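Local structure of Zn-dependent hydrolase, glyoxylase (Echinicola vietnamensis, 6T5K) at residues His100-Cys105 / Glu161-Asp166. The protein probably hydrolyses beta-lactam antibiotics to substituted beta-amino acids, as a zinc-dependent class B metallo-beta-lactamase. Sequence-based numbering, arbitrary orientation.
Sequences HFHLDC and EGHTQD. With ZN (zinc ion), chain G; ZN (zinc ion), chain H; EDO (1,2-ethanediol), chain B.
With CG anti to the backbone N (chi1 171°), His-163 reaches across to His-100, whose own ring is folded back between its backbone N and carbonyl carbon (chi1 61°). The two imidazoles meet in an offset edge-to-face pair, planes 73° apart, with the CD2 edge of His-163 over one face of His-100; SG of Cys-105 lies over the opposite face. Zinc explains this closeness. His-100 and His-163 each bind the same ion through NE2, at 2.1 and 2.0 Å, and His-102 through ND1, so three ring nitrogens converge on the metal and a water completes the tetrahedron. That water bridges to the second zinc and donates to OD1 of Asp-104 (2.6 Å), while OD2 binds the second ion together with Cys-182 and His-223. His-100, His-102 and Asp-104 form the HxHxD motif of this class B1 dinuclear site. Methyl CG2 of Thr-164 lies 3.5 Å from CE1 of His-102, whose NE2 is hydrogen-bonded to Asp-196, a second-shell link that probably fixes the ring's rotation. OG1 of Thr-164 donates a hydrogen bond to OD1 of Asp-166 from above the carboxylate plane (2.6 Å), and that carboxylate borders the Phe-101 ring edge, OD1 being 3.4 Å from CD1. Residues 100-105 follow strand 92-98 of the eight-stranded sheet and enter helix 103-106; residues 161-166 lie in the loop between strands 152-157 and 169-172 of the five-stranded sheet, flanked by helices 123-131 and 201-212.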
loop_
_atom_site.group_PDB
_atom_site.type_symbol
_atom_site.label_atom_id
_atom_site.label_comp_id
_atom_site.label_asym_id
_atom_site.label_seq_id
_atom_site.Cartn_x
_atom_site.Cartn_y
_atom_site.Cartn_z
ATOM N N HIS A 100 -2.969 -5.380 4.169
ATOM C CA HIS A 100 -3.824 -6.513 4.525
ATOM C C HIS A 100 -2.911 -7.722 4.672
ATOM O O HIS A 100 -1.687 -7.613 4.548
ATOM C CB HIS A 100 -5.029 -6.770 3.596
ATOM C CG HIS A 100 -4.689 -7.089 2.173
ATOM N ND1 HIS A 100 -4.404 -6.119 1.239
ATOM C CD2 HIS A 100 -4.671 -8.267 1.503
ATOM C CE1 HIS A 100 -4.164 -6.691 0.069
ATOM N NE2 HIS A 100 -4.333 -7.989 0.199
ATOM N N PHE A 101 -3.499 -8.871 4.959
ATOM C CA PHE A 101 -2.693 -10.029 5.354
ATOM C C PHE A 101 -2.062 -10.809 4.203
ATOM O O PHE A 101 -1.299 -11.742 4.468
ATOM C CB PHE A 101 -3.516 -10.989 6.225
ATOM C CG PHE A 101 -4.492 -11.851 5.463
ATOM C CD1 PHE A 101 -5.789 -11.395 5.199
ATOM C CD2 PHE A 101 -4.130 -13.133 5.049
ATOM C CE1 PHE A 101 -6.686 -12.194 4.523
ATOM C CE2 PHE A 101 -5.052 -13.951 4.382
ATOM C CZ PHE A 101 -6.321 -13.467 4.103
ATOM N N HIS A 102 -2.336 -10.470 2.946
ATOM C CA HIS A 102 -1.813 -11.260 1.835
ATOM C C HIS A 102 -0.310 -11.005 1.610
ATOM O O HIS A 102 0.270 -10.036 2.084
ATOM C CB HIS A 102 -2.557 -10.926 0.550
ATOM C CG HIS A 102 -3.939 -11.480 0.473
ATOM N ND1 HIS A 102 -4.889 -10.972 -0.391
ATOM C CD2 HIS A 102 -4.527 -12.516 1.117
ATOM C CE1 HIS A 102 -6.000 -11.672 -0.273
ATOM N NE2 HIS A 102 -5.810 -12.610 0.639
ATOM N N LEU A 103 0.310 -11.871 0.808
ATOM C CA LEU A 103 1.771 -11.827 0.638
ATOM C C LEU A 103 2.265 -10.619 -0.157
ATOM O O LEU A 103 3.420 -10.211 0.024
ATOM C CB LEU A 103 2.264 -13.152 0.054
ATOM C CG LEU A 103 2.159 -14.333 1.029
ATOM C CD1 LEU A 103 2.460 -15.612 0.270
ATOM C CD2 LEU A 103 3.130 -14.194 2.204
ATOM N N ASP A 104 1.432 -10.014 -0.999
ATOM C CA ASP A 104 1.834 -8.784 -1.688
ATOM C C ASP A 104 1.698 -7.550 -0.799
ATOM O O ASP A 104 1.793 -6.413 -1.291
ATOM C CB ASP A 104 1.080 -8.599 -3.024
ATOM C CG ASP A 104 -0.448 -8.595 -2.887
ATOM O OD1 ASP A 104 -0.979 -9.432 -2.108
ATOM O OD2 ASP A 104 -1.122 -7.772 -3.607
ATOM N N CYS A 105 1.461 -7.770 0.489
ATOM C CA CYS A 105 1.523 -6.745 1.510
ATOM C C CYS A 105 2.602 -7.027 2.534
ATOM O O CYS A 105 3.188 -6.085 3.073
ATOM C CB CYS A 105 0.179 -6.645 2.242
ATOM S SG CYS A 105 -1.192 -6.377 1.152
ATOM N N GLU A 161 -14.635 -3.720 5.180
ATOM C CA GLU A 161 -14.181 -4.853 4.382
ATOM C C GLU A 161 -14.297 -4.577 2.873
ATOM O O GLU A 161 -15.069 -3.744 2.410
ATOM C CB GLU A 161 -14.995 -6.087 4.755
ATOM C CG GLU A 161 -14.995 -6.400 6.242
ATOM C CD GLU A 161 -15.403 -7.833 6.564
ATOM O OE1 GLU A 161 -15.716 -8.621 5.622
ATOM O OE2 GLU A 161 -15.386 -8.183 7.770
ATOM N N GLY A 162 -13.506 -5.318 2.096
ATOM C CA GLY A 162 -13.585 -5.228 0.657
ATOM C C GLY A 162 -12.803 -6.341 0.004
ATOM O O GLY A 162 -13.240 -7.490 -0.052
ATOM N N HIS A 163 -11.623 -5.992 -0.480
ATOM C CA HIS A 163 -10.716 -6.995 -1.023
ATOM C C HIS A 163 -10.433 -8.086 -0.002
ATOM O O HIS A 163 -10.388 -9.277 -0.336
ATOM C CB HIS A 163 -9.411 -6.310 -1.423
ATOM C CG HIS A 163 -8.337 -7.269 -1.789
ATOM N ND1 HIS A 163 -8.356 -8.025 -2.944
ATOM C CD2 HIS A 163 -7.209 -7.614 -1.135
ATOM C CE1 HIS A 163 -7.275 -8.783 -2.992
ATOM N NE2 HIS A 163 -6.563 -8.552 -1.908
ATOM N N THR A 164 -10.265 -7.699 1.256
ATOM C CA THR A 164 -10.236 -8.638 2.373
ATOM C C THR A 164 -11.002 -8.018 3.541
ATOM O O THR A 164 -11.421 -6.851 3.497
ATOM C CB THR A 164 -8.815 -8.967 2.851
ATOM O OG1 THR A 164 -8.159 -7.747 3.203
ATOM C CG2 THR A 164 -8.030 -9.719 1.790
ATOM N N GLN A 165 -11.194 -8.802 4.606
ATOM C CA GLN A 165 -11.888 -8.262 5.764
ATOM C C GLN A 165 -11.077 -7.215 6.503
ATOM O O GLN A 165 -11.666 -6.359 7.178
ATOM C CB GLN A 165 -12.274 -9.353 6.752
ATOM C CG GLN A 165 -11.114 -10.186 7.291
ATOM C CD GLN A 165 -11.530 -11.075 8.409
ATOM O OE1 GLN A 165 -11.663 -12.278 8.239
ATOM N NE2 GLN A 165 -11.736 -10.503 9.553
ATOM N N ASP A 166 -9.741 -7.258 6.387
ATOM C CA ASP A 166 -8.826 -6.472 7.201
ATOM C C ASP A 166 -8.173 -5.316 6.442
ATOM O O ASP A 166 -7.294 -4.659 7.013
ATOM C CB ASP A 166 -7.733 -7.386 7.757
ATOM C CG ASP A 166 -6.906 -8.059 6.651
ATOM O OD1 ASP A 166 -7.482 -8.498 5.631
ATOM O OD2 ASP A 166 -5.662 -8.159 6.832
HETATM ZN ZN ZN G . -4.733 -9.213 -1.406
HETATM ZN ZN ZN H . -3.343 -7.513 -4.109
HETATM C C1 EDO B . -14.403 -11.399 3.925
HETATM O O1 EDO B . -15.649 -11.174 4.580
HETATM C C2 EDO B . -14.244 -12.856 3.580
HETATM O O2 EDO B . -14.506 -13.618 4.760
HETATM O O HOH W 1 -3.491 -9.213 -2.841
HETATM O O HOH W 2 -5.350 -7.803 -5.188
#